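Local structure of hemolysin II regulatory protein (Bacillus cereus, 2JJ7) at residues A104-E107 / I108-E111; A3-E6 / Q7-N11; K14-K17 / K18-E22. The protein probably binds DNA as a dimeric TetR-family transcriptional regulator of hemolysin II. All coordinates share one frame; numbering follows the deposited sequence.

Interaction 1 of 3, residues A104-E107 / I108-E111; sequences AYEE and IIKE
Ile-108 sits one helical turn beyond Ala-104 and gives its N-H to Ala-104 O at 2.9 Å. The side chain turns back over the same carbonyl, bringing Ile-108 CG1 to 3.0 Å from Ala-104 O, so this oxygen is lined by carbon as well as bonded. Ile-109 makes the main side-chain contact. Its N-H bonds Tyr-105 O, while CG1 lies between its own N and C (chi1 54°), which swings both branches toward the tyrosine. Methyl CG2 rests over one face of the ring, 3.9 Å from its centroid and 24° off the normal, in a CH-pi contact; Ile-109 CD1 reaches Tyr-105 CE2 at 3.5 Å. Ile-109 CD1 also lies 3.6 Å from Glu-106 OE1, the two side chains running side by side in the same direction. Glu-106 OE2 is hydrogen-bonded to Ser-146 of the second subunit. Lys-110 N closes the last turn on Glu-106 O at 2.9 Å; here the backbone leaves helical angles, and the extended lysine chain leads away. Helix 98-109 thus ends against helices 147-158 and 123-126: Tyr-105 packs on His-152 and Thr-155 and stacks with His-149 of the second subunit, Ile-108 meets Thr-155 and Phe-126, and Glu-107 OE2 accepts a hydrogen bond from Tyr-55 of helix 51-62 and forms a salt bridge with Arg-114.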
ATOM      1  N   ALA B 104       0.098  10.696  -7.994  1.00 36.57           N
ATOM      2  CA  ALA B 104      -0.004  11.172  -6.617  1.00 36.58           C
ATOM      3  C   ALA B 104       0.652  10.195  -5.673  1.00 35.32           C
ATOM      4  O   ALA B 104       1.299  10.621  -4.732  1.00 36.38           O
ATOM      5  CB  ALA B 104      -1.456  11.425  -6.190  1.00 36.55           C
ATOM      6  N   TYR B 105       0.503   8.892  -5.917  1.00 34.63           N
ATOM      7  CA  TYR B 105       1.163   7.925  -5.035  1.00 34.98           C
ATOM      8  C   TYR B 105       2.676   8.169  -5.007  1.00 35.37           C
ATOM      9  O   TYR B 105       3.275   8.256  -3.912  1.00 36.62           O
ATOM     10  CB  TYR B 105       0.830   6.468  -5.394  1.00 33.31           C
ATOM     11  CG  TYR B 105       1.545   5.443  -4.525  1.00 36.94           C
ATOM     12  CD1 TYR B 105       0.986   5.007  -3.326  1.00 29.19           C
ATOM     13  CD2 TYR B 105       2.793   4.922  -4.901  1.00 29.47           C
ATOM     14  CE1 TYR B 105       1.647   4.068  -2.522  1.00 36.27           C
ATOM     15  CE2 TYR B 105       3.456   4.007  -4.104  1.00 35.17           C
ATOM     16  CZ  TYR B 105       2.875   3.575  -2.922  1.00 33.81           C
ATOM     17  OH  TYR B 105       3.541   2.665  -2.141  1.00 43.67           O
ATOM     18  N   GLU B 106       3.282   8.281  -6.193  1.00 34.06           N
ATOM     19  CA  GLU B 106       4.727   8.508  -6.315  1.00 34.74           C
ATOM     20  C   GLU B 106       5.174   9.766  -5.579  1.00 34.74           C
ATOM     21  O   GLU B 106       6.202   9.752  -4.911  1.00 33.91           O
ATOM     22  CB  GLU B 106       5.170   8.600  -7.785  1.00 33.49           C
ATOM     23  CG  GLU B 106       5.274   7.264  -8.536  1.00 42.72           C
ATOM     24  CD  GLU B 106       6.076   6.182  -7.791  1.00 52.04           C
ATOM     25  OE1 GLU B 106       7.103   6.506  -7.128  1.00 44.32           O
ATOM     26  OE2 GLU B 106       5.667   5.000  -7.888  1.00 50.68           O
ATOM     27  N   GLU B 107       4.408  10.852  -5.715  1.00 34.37           N
ATOM     28  CA  GLU B 107       4.752  12.125  -5.066  1.00 35.49           C
ATOM     29  C   GLU B 107       4.580  12.038  -3.562  1.00 37.55           C
ATOM     30  O   GLU B 107       5.281  12.728  -2.806  1.00 38.60           O
ATOM     31  CB  GLU B 107       3.895  13.276  -5.608  1.00 34.73           C
ATOM     32  CG  GLU B 107       4.047  13.543  -7.116  1.00 36.83           C
ATOM     33  CD  GLU B 107       5.298  14.357  -7.484  1.00 38.38           C
ATOM     34  OE1 GLU B 107       6.050  14.773  -6.575  1.00 39.20           O
ATOM     35  OE2 GLU B 107       5.530  14.583  -8.696  1.00 36.34           O
ATOM     36  N   ILE B 108       3.622  11.221  -3.120  1.00 38.09           N
ATOM     37  CA  ILE B 108       3.410  11.015  -1.679  1.00 37.05           C
ATOM     38  C   ILE B 108       4.553  10.211  -1.079  1.00 36.21           C
ATOM     39  O   ILE B 108       5.031  10.540  -0.011  1.00 38.22           O
ATOM     40  CB  ILE B 108       2.063  10.309  -1.368  1.00 37.77           C
ATOM     41  CG1 ILE B 108       0.885  11.207  -1.773  1.00 37.02           C
ATOM     42  CG2 ILE B 108       1.964   9.924   0.132  1.00 32.77           C
ATOM     43  CD1 ILE B 108      -0.469  10.497  -1.707  1.00 37.00           C
ATOM     44  N   ILE B 109       4.986   9.151  -1.750  1.00 35.60           N
ATOM     45  CA  ILE B 109       5.960   8.264  -1.125  1.00 36.98           C
ATOM     46  C   ILE B 109       7.366   8.804  -1.279  1.00 36.67           C
ATOM     47  O   ILE B 109       8.232   8.493  -0.465  1.00 34.23           O
ATOM     48  CB  ILE B 109       5.904   6.792  -1.638  1.00 37.05           C
ATOM     49  CG1 ILE B 109       6.027   6.746  -3.167  1.00 36.41           C
ATOM     50  CG2 ILE B 109       4.644   6.106  -1.119  1.00 37.13           C
ATOM     51  CD1 ILE B 109       6.646   5.466  -3.718  1.00 44.27           C
ATOM     52  N   LYS B 110       7.589   9.589  -2.332  1.00 36.43           N
ATOM     53  CA  LYS B 110       8.904  10.185  -2.563  1.00 39.63           C
ATOM     54  C   LYS B 110       8.785  11.674  -2.877  1.00 39.97           C
ATOM     55  O   LYS B 110       8.563  12.071  -4.024  1.00 40.46           O
ATOM     56  CB  LYS B 110       9.688   9.435  -3.654  1.00 39.23           C
ATOM     57  CG  LYS B 110      11.145   9.910  -3.787  1.00 43.07           C
ATOM     58  CD  LYS B 110      11.937   9.050  -4.754  1.00 50.31           C
ATOM     59  CE  LYS B 110      13.323   9.627  -4.993  1.00 56.45           C
ATOM     60  NZ  LYS B 110      14.212   8.640  -5.678  1.00 58.24           N
ATOM     61  N   GLU B 111       8.936  12.484  -1.838  1.00 40.69           N
ATOM     62  CA  GLU B 111       8.804  13.924  -1.949  1.00 42.91           C
ATOM     63  C   GLU B 111       9.740  14.509  -3.005  1.00 42.37           C
ATOM     64  O   GLU B 111      10.960  14.316  -2.951  1.00 43.58           O
ATOM     65  CB  GLU B 111       9.070  14.570  -0.589  1.00 43.08           C
ATOM     66  CG  GLU B 111       8.740  16.053  -0.535  1.00 50.63           C
ATOM     67  CD  GLU B 111       8.937  16.670   0.842  1.00 56.21           C
ATOM     68  OE1 GLU B 111       9.222  15.936   1.816  1.00 61.51           O
ATOM     69  OE2 GLU B 111       8.800  17.904   0.943  1.00 53.66           O
TER

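Interaction 2 of 3, residues A3-E6 / Q7-N11; sequences ASRE and QTMEN
Met-9 lays its sulfur over one face of the Arg-5 guanidinium, with SD 3.5 Å from Arg-5 CZ and displaced toward the rim of the flat group. The arginine chain runs extended from CG to NE, its CG anti to the backbone N (chi1 166°), and the methionine crosses it at a slant, bending at its last torsion so that Met-9 CE also comes within 3.8 Å of Arg-5 NH1. A salt bridge whose hydrogen bond is weak meets the guanidinium at its edge: Arg-5 NH2 to Glu-6 OE2 is 3.3 Å, with the carboxylate oxygen in the guanidinium plane. Face and edge of the arginine are therefore occupied by two different neighbours, which together should restrict its rotation.

The polar contacts at the start of the helix centre on Ser-4. Its hydroxyl lies between the backbone N and the carbonyl carbon (chi1 74°) and accepts the N-H of Gln-7, OG to N 3.0 Å, in a nearly straight bond of 169°. Ser-4 O receives Thr-8 N at 3.1 Å and, weakly, the Thr-8 hydroxyl, OG1 to O 3.3 Å. Two donors from one residue thus converge on a single carbonyl. Further along, Met-9 N bonds Arg-5 O and Glu-10 N bonds Glu-6 O, the regular pattern of an alpha helix.

Apolar contact is slight at this exposed end, although Arg-5 and Met-9 both touch Tyr-47 of helix 41-48, and Met-9 also meets Phe-48. A serine hydroxyl bonded to the N-H three residues ahead is the classic N-cap, and here it starts helix 5-23, the first helix of the TetR-type DNA-binding region.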
ATOM      1  N   ALA B   3      -8.312  22.946 -36.055  1.00 46.62           N
ATOM      2  CA  ALA B   3      -8.529  22.798 -34.620  1.00 43.18           C
ATOM      3  C   ALA B   3      -8.361  24.148 -33.901  1.00 41.41           C
ATOM      4  O   ALA B   3      -7.567  25.007 -34.320  1.00 39.08           O
ATOM      5  CB  ALA B   3      -7.571  21.759 -34.049  1.00 42.86           C
ATOM      6  N   SER B   4      -9.129  24.339 -32.834  1.00 39.66           N
ATOM      7  CA  SER B   4      -8.976  25.519 -31.991  1.00 39.27           C
ATOM      8  C   SER B   4      -7.778  25.335 -31.079  1.00 39.25           C
ATOM      9  O   SER B   4      -7.381  24.203 -30.783  1.00 39.26           O
ATOM     10  CB  SER B   4     -10.213  25.705 -31.126  1.00 39.75           C
ATOM     11  OG  SER B   4     -10.210  24.734 -30.097  1.00 37.04           O
ATOM     12  N   ARG B   5      -7.216  26.443 -30.615  1.00 38.45           N
ATOM     13  CA  ARG B   5      -6.124  26.408 -29.635  1.00 40.66           C
ATOM     14  C   ARG B   5      -6.493  25.553 -28.411  1.00 40.74           C
ATOM     15  O   ARG B   5      -5.672  24.777 -27.915  1.00 41.53           O
ATOM     16  CB  ARG B   5      -5.768  27.835 -29.195  1.00 39.45           C
ATOM     17  CG  ARG B   5      -4.890  27.907 -27.955  1.00 43.68           C
ATOM     18  CD  ARG B   5      -4.859  29.302 -27.376  1.00 44.83           C
ATOM     19  NE  ARG B   5      -4.101  29.342 -26.128  1.00 47.22           N
ATOM     20  CZ  ARG B   5      -4.637  29.363 -24.908  1.00 50.98           C
ATOM     21  NH1 ARG B   5      -3.844  29.399 -23.846  1.00 48.64           N
ATOM     22  NH2 ARG B   5      -5.958  29.345 -24.739  1.00 45.87           N
ATOM     23  N   GLU B   6      -7.738  25.704 -27.951  1.00 40.88           N
ATOM     24  CA  GLU B   6      -8.253  25.021 -26.760  1.00 41.29           C
ATOM     25  C   GLU B   6      -8.264  23.502 -26.959  1.00 39.97           C
ATOM     26  O   GLU B   6      -7.812  22.762 -26.095  1.00 40.59           O
ATOM     27  CB  GLU B   6      -9.656  25.541 -26.403  1.00 41.19           C
ATOM     28  CG  GLU B   6      -9.726  27.025 -25.947  1.00 46.60           C
ATOM     29  CD  GLU B   6      -9.269  28.057 -27.013  1.00 55.65           C
ATOM     30  OE1 GLU B   6      -9.495  27.859 -28.230  1.00 46.78           O
ATOM     31  OE2 GLU B   6      -8.680  29.089 -26.618  1.00 62.19           O
ATOM     32  N   GLN B   7      -8.755  23.053 -28.111  1.00 39.58           N
ATOM     33  CA  GLN B   7      -8.735  21.634 -28.473  1.00 38.99           C
ATOM     34  C   GLN B   7      -7.319  21.029 -28.536  1.00 37.22           C
ATOM     35  O   GLN B   7      -7.083  19.919 -28.059  1.00 35.88           O
ATOM     36  CB  GLN B   7      -9.482  21.406 -29.796  1.00 39.54           C
ATOM     37  CG  GLN B   7      -9.513  19.944 -30.299  1.00 41.85           C
ATOM     38  CD  GLN B   7     -10.216  18.982 -29.337  1.00 46.94           C
ATOM     39  OE1 GLN B   7     -11.321  18.537 -29.605  1.00 43.39           O
ATOM     40  NE2 GLN B   7      -9.570  18.664 -28.215  1.00 49.28           N
ATOM     41  N   THR B   8      -6.381  21.756 -29.121  1.00 36.72           N
ATOM     42  CA  THR B   8      -5.023  21.239 -29.270  1.00 35.71           C
ATOM     43  C   THR B   8      -4.369  21.061 -27.900  1.00 36.01           C
ATOM     44  O   THR B   8      -3.730  20.032 -27.641  1.00 34.46           O
ATOM     45  CB  THR B   8      -4.174  22.141 -30.187  1.00 36.07           C
ATOM     46  OG1 THR B   8      -4.819  22.247 -31.459  1.00 30.84           O
ATOM     47  CG2 THR B   8      -2.779  21.563 -30.389  1.00 36.35           C
ATOM     48  N   MET B   9      -4.548  22.063 -27.033  1.00 34.44           N
ATOM     49  CA  MET B   9      -4.020  22.027 -25.682  1.00 36.34           C
ATOM     50  C   MET B   9      -4.664  20.906 -24.873  1.00 37.10           C
ATOM     51  O   MET B   9      -3.994  20.250 -24.073  1.00 37.03           O
ATOM     52  CB  MET B   9      -4.223  23.373 -24.991  1.00 36.52           C
ATOM     53  CG  MET B   9      -3.220  24.422 -25.440  1.00 41.14           C
ATOM     54  SD  MET B   9      -3.535  26.015 -24.690  1.00 45.55           S
ATOM     55  CE  MET B   9      -2.700  25.809 -23.111  1.00 45.58           C
ATOM     56  N   GLU B  10      -5.960  20.694 -25.088  1.00 36.63           N
ATOM     57  CA  GLU B  10      -6.663  19.577 -24.478  1.00 39.14           C
ATOM     58  C   GLU B  10      -6.117  18.229 -24.954  1.00 38.98           C
ATOM     59  O   GLU B  10      -5.840  17.350 -24.138  1.00 39.92           O
ATOM     60  CB  GLU B  10      -8.158  19.659 -24.747  1.00 37.53           C
ATOM     61  CG  GLU B  10      -8.879  18.394 -24.330  1.00 45.68           C
ATOM     62  CD  GLU B  10     -10.235  18.674 -23.755  1.00 56.31           C
ATOM     63  OE1 GLU B  10     -11.103  19.178 -24.504  1.00 62.55           O
ATOM     64  OE2 GLU B  10     -10.428  18.392 -22.552  1.00 58.06           O
ATOM     65  N   ASN B  11      -5.966  18.077 -26.268  1.00 38.11           N
ATOM     66  CA  ASN B  11      -5.298  16.910 -26.824  1.00 39.27           C
ATOM     67  C   ASN B  11      -3.924  16.651 -26.190  1.00 38.89           C
ATOM     68  O   ASN B  11      -3.597  15.503 -25.871  1.00 38.10           O
ATOM     69  CB  ASN B  11      -5.186  17.016 -28.351  1.00 37.80           C
ATOM     70  CG  ASN B  11      -6.520  16.810 -29.040  1.00 43.44           C
ATOM     71  OD1 ASN B  11      -7.505  16.426 -28.409  1.00 50.21           O
ATOM     72  ND2 ASN B  11      -6.561  17.063 -30.340  1.00 49.38           N
TER

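Interaction 3 of 3, residues K14-K17 / K18-E22; sequences KAAK and KKFGE
Phe-20 and Ala-16 touch through both backbone and side chain. Phe-20 N donates to Ala-16 O at 2.8 Å, and with chi1 at -80° the ring swings back along the helix until CD2 lies 4.0 Å from Ala-16 CB. The same torsion brings Phe-20 CD2 to 3.1 Å from Ala-16 O, which approaches the ring obliquely. Three further main-chain bonds join the two turns: Lys-18 N to Lys-14 O, Lys-19 N to Ala-15 O and Gly-21 N to Lys-17 O, the last 3.0 Å long. Each of these four carbonyls is thereby satisfied within helix 5-23, and Glu-22 N likewise bonds Lys-18 O. In the TetR-type DNA-binding domain this first helix packs against the predicted helix-turn-helix, and here Ala-15 meets Glu-36 and Ala-37 while Ala-16 fits against Ile-33 of helix 30-37 and Leu-54 and Val-58 of helix 51-62. Phe-20 meets Tyr-55 edge to face.

Three of the lysine ammonium groups, those of Lys-17, Lys-18 and Lys-19, have partners in different places. Lys-19 bends at its second torsion, and its NZ forms a salt bridge with Glu-22 OE1 at 3.2 Å, using the syn lone pair of that oxygen. Lys-17, extended throughout, bonds Asn-97 OD1 through NZ and makes a cation-pi contact with Tyr-62; Lys-18 has a long, weak ion pair with Glu-36.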
ATOM      1  N   LYS B  14      -4.475  15.440 -22.473  1.00 37.01           N
ATOM      2  CA  LYS B  14      -4.905  14.036 -22.517  1.00 37.27           C
ATOM      3  C   LYS B  14      -3.690  13.136 -22.738  1.00 36.78           C
ATOM      4  O   LYS B  14      -3.528  12.123 -22.055  1.00 34.72           O
ATOM      5  CB  LYS B  14      -5.937  13.796 -23.632  1.00 37.44           C
ATOM      6  CG  LYS B  14      -7.351  14.228 -23.291  1.00 40.89           C
ATOM      7  CD  LYS B  14      -8.315  14.050 -24.456  1.00 50.56           C
ATOM      8  CE  LYS B  14      -9.662  14.704 -24.128  1.00 54.63           C
ATOM      9  NZ  LYS B  14     -10.801  14.199 -24.949  1.00 60.29           N
ATOM     10  N   ALA B  15      -2.841  13.525 -23.690  1.00 34.80           N
ATOM     11  CA  ALA B  15      -1.622  12.776 -24.026  1.00 36.75           C
ATOM     12  C   ALA B  15      -0.659  12.700 -22.852  1.00 36.74           C
ATOM     13  O   ALA B  15      -0.123  11.636 -22.549  1.00 38.83           O
ATOM     14  CB  ALA B  15      -0.922  13.391 -25.237  1.00 33.59           C
ATOM     15  N   ALA B  16      -0.441  13.843 -22.213  1.00 37.39           N
ATOM     16  CA  ALA B  16       0.496  13.965 -21.114  1.00 36.39           C
ATOM     17  C   ALA B  16       0.014  13.147 -19.899  1.00 36.55           C
ATOM     18  O   ALA B  16       0.794  12.427 -19.295  1.00 35.96           O
ATOM     19  CB  ALA B  16       0.684  15.410 -20.762  1.00 34.72           C
ATOM     20  N   LYS B  17      -1.267  13.262 -19.553  1.00 36.78           N
ATOM     21  CA  LYS B  17      -1.883  12.391 -18.535  1.00 35.96           C
ATOM     22  C   LYS B  17      -1.572  10.920 -18.822  1.00 37.47           C
ATOM     23  O   LYS B  17      -1.084  10.202 -17.948  1.00 37.65           O
ATOM     24  CB  LYS B  17      -3.406  12.595 -18.508  1.00 35.79           C
ATOM     25  CG  LYS B  17      -4.152  11.768 -17.464  1.00 33.34           C
ATOM     26  CD  LYS B  17      -5.661  11.782 -17.690  1.00 29.97           C
ATOM     27  CE  LYS B  17      -6.397  11.471 -16.408  1.00 37.61           C
ATOM     28  NZ  LYS B  17      -7.886  11.328 -16.592  1.00 38.21           N
ATOM     29  N   LYS B  18      -1.851  10.486 -20.054  1.00 38.02           N
ATOM     30  CA  LYS B  18      -1.627   9.109 -20.472  1.00 39.26           C
ATOM     31  C   LYS B  18      -0.164   8.685 -20.325  1.00 39.32           C
ATOM     32  O   LYS B  18       0.133   7.651 -19.727  1.00 39.67           O
ATOM     33  CB  LYS B  18      -2.075   8.899 -21.923  1.00 39.47           C
ATOM     34  CG  LYS B  18      -1.985   7.431 -22.361  1.00 42.87           C
ATOM     35  CD  LYS B  18      -2.262   7.232 -23.837  1.00 47.32           C
ATOM     36  CE  LYS B  18      -2.102   5.769 -24.217  1.00 47.59           C
ATOM     37  NZ  LYS B  18      -2.773   5.449 -25.508  1.00 54.73           N
ATOM     38  N   LYS B  19       0.736   9.503 -20.860  1.00 37.83           N
ATOM     39  CA  LYS B  19       2.159   9.176 -20.914  1.00 37.11           C
ATOM     40  C   LYS B  19       2.861   9.259 -19.562  1.00 37.61           C
ATOM     41  O   LYS B  19       3.584   8.339 -19.183  1.00 38.13           O
ATOM     42  CB  LYS B  19       2.859  10.027 -21.979  1.00 37.59           C
ATOM     43  CG  LYS B  19       2.572   9.565 -23.412  1.00 35.93           C
ATOM     44  CD  LYS B  19       3.376   8.296 -23.711  1.00 43.51           C
ATOM     45  CE  LYS B  19       2.826   7.537 -24.891  1.00 46.48           C
ATOM     46  NZ  LYS B  19       3.442   6.188 -24.985  1.00 49.94           N
ATOM     47  N   PHE B  20       2.640  10.352 -18.836  1.00 38.53           N
ATOM     48  CA  PHE B  20       3.059  10.446 -17.431  1.00 37.08           C
ATOM     49  C   PHE B  20       2.563   9.267 -16.602  1.00 36.34           C
ATOM     50  O   PHE B  20       3.310   8.729 -15.791  1.00 35.98           O
ATOM     51  CB  PHE B  20       2.551  11.734 -16.787  1.00 37.90           C
ATOM     52  CG  PHE B  20       3.372  12.954 -17.113  1.00 36.96           C
ATOM     53  CD1 PHE B  20       4.757  12.950 -16.952  1.00 38.06           C
ATOM     54  CD2 PHE B  20       2.750  14.125 -17.537  1.00 34.81           C
ATOM     55  CE1 PHE B  20       5.522  14.093 -17.248  1.00 38.55           C
ATOM     56  CE2 PHE B  20       3.505  15.278 -17.827  1.00 38.56           C
ATOM     57  CZ  PHE B  20       4.886  15.260 -17.684  1.00 37.56           C
ATOM     58  N   GLY B  21       1.303   8.878 -16.794  1.00 36.45           N
ATOM     59  CA  GLY B  21       0.712   7.752 -16.053  1.00 37.54           C
ATOM     60  C   GLY B  21       1.387   6.419 -16.356  1.00 39.41           C
ATOM     61  O   GLY B  21       1.513   5.562 -15.483  1.00 39.61           O
ATOM     62  N   GLU B  22       1.817   6.257 -17.604  1.00 39.52           N
ATOM     63  CA  GLU B  22       2.471   5.040 -18.049  1.00 41.34           C
ATOM     64  C   GLU B  22       3.907   4.907 -17.554  1.00 41.34           C
ATOM     65  O   GLU B  22       4.324   3.813 -17.174  1.00 43.09           O
ATOM     66  CB  GLU B  22       2.451   4.952 -19.573  1.00 40.12           C
ATOM     67  CG  GLU B  22       1.140   4.460 -20.161  1.00 44.21           C
ATOM     68  CD  GLU B  22       1.085   4.633 -21.667  1.00 49.93           C
ATOM     69  OE1 GLU B  22       2.120   5.012 -22.262  1.00 46.78           O
ATOM     70  OE2 GLU B  22       0.009   4.385 -22.254  1.00 53.25           O
TER

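Interactions 2 and 3 are successive parts of helix 5-23, their centres about 16 Å apart: 3-11 forms its capped, surface end and 14-22 a more buried part, packed against helices 30-37 and 51-62. Interaction 1 belongs to the C-terminal family region, with its centre about 17 Å from that of interaction 3 and about 30 Å from that of interaction 2. Although the nearest atoms of interactions 1 and 3 remain about 8 Å apart, Tyr-55 links them indirectly, its ring meeting Phe-20 and its hydroxyl bonding Glu-107. Tyr-55 thus joins the first helix of the TetR-type domain to a helix end that also touches the second subunit.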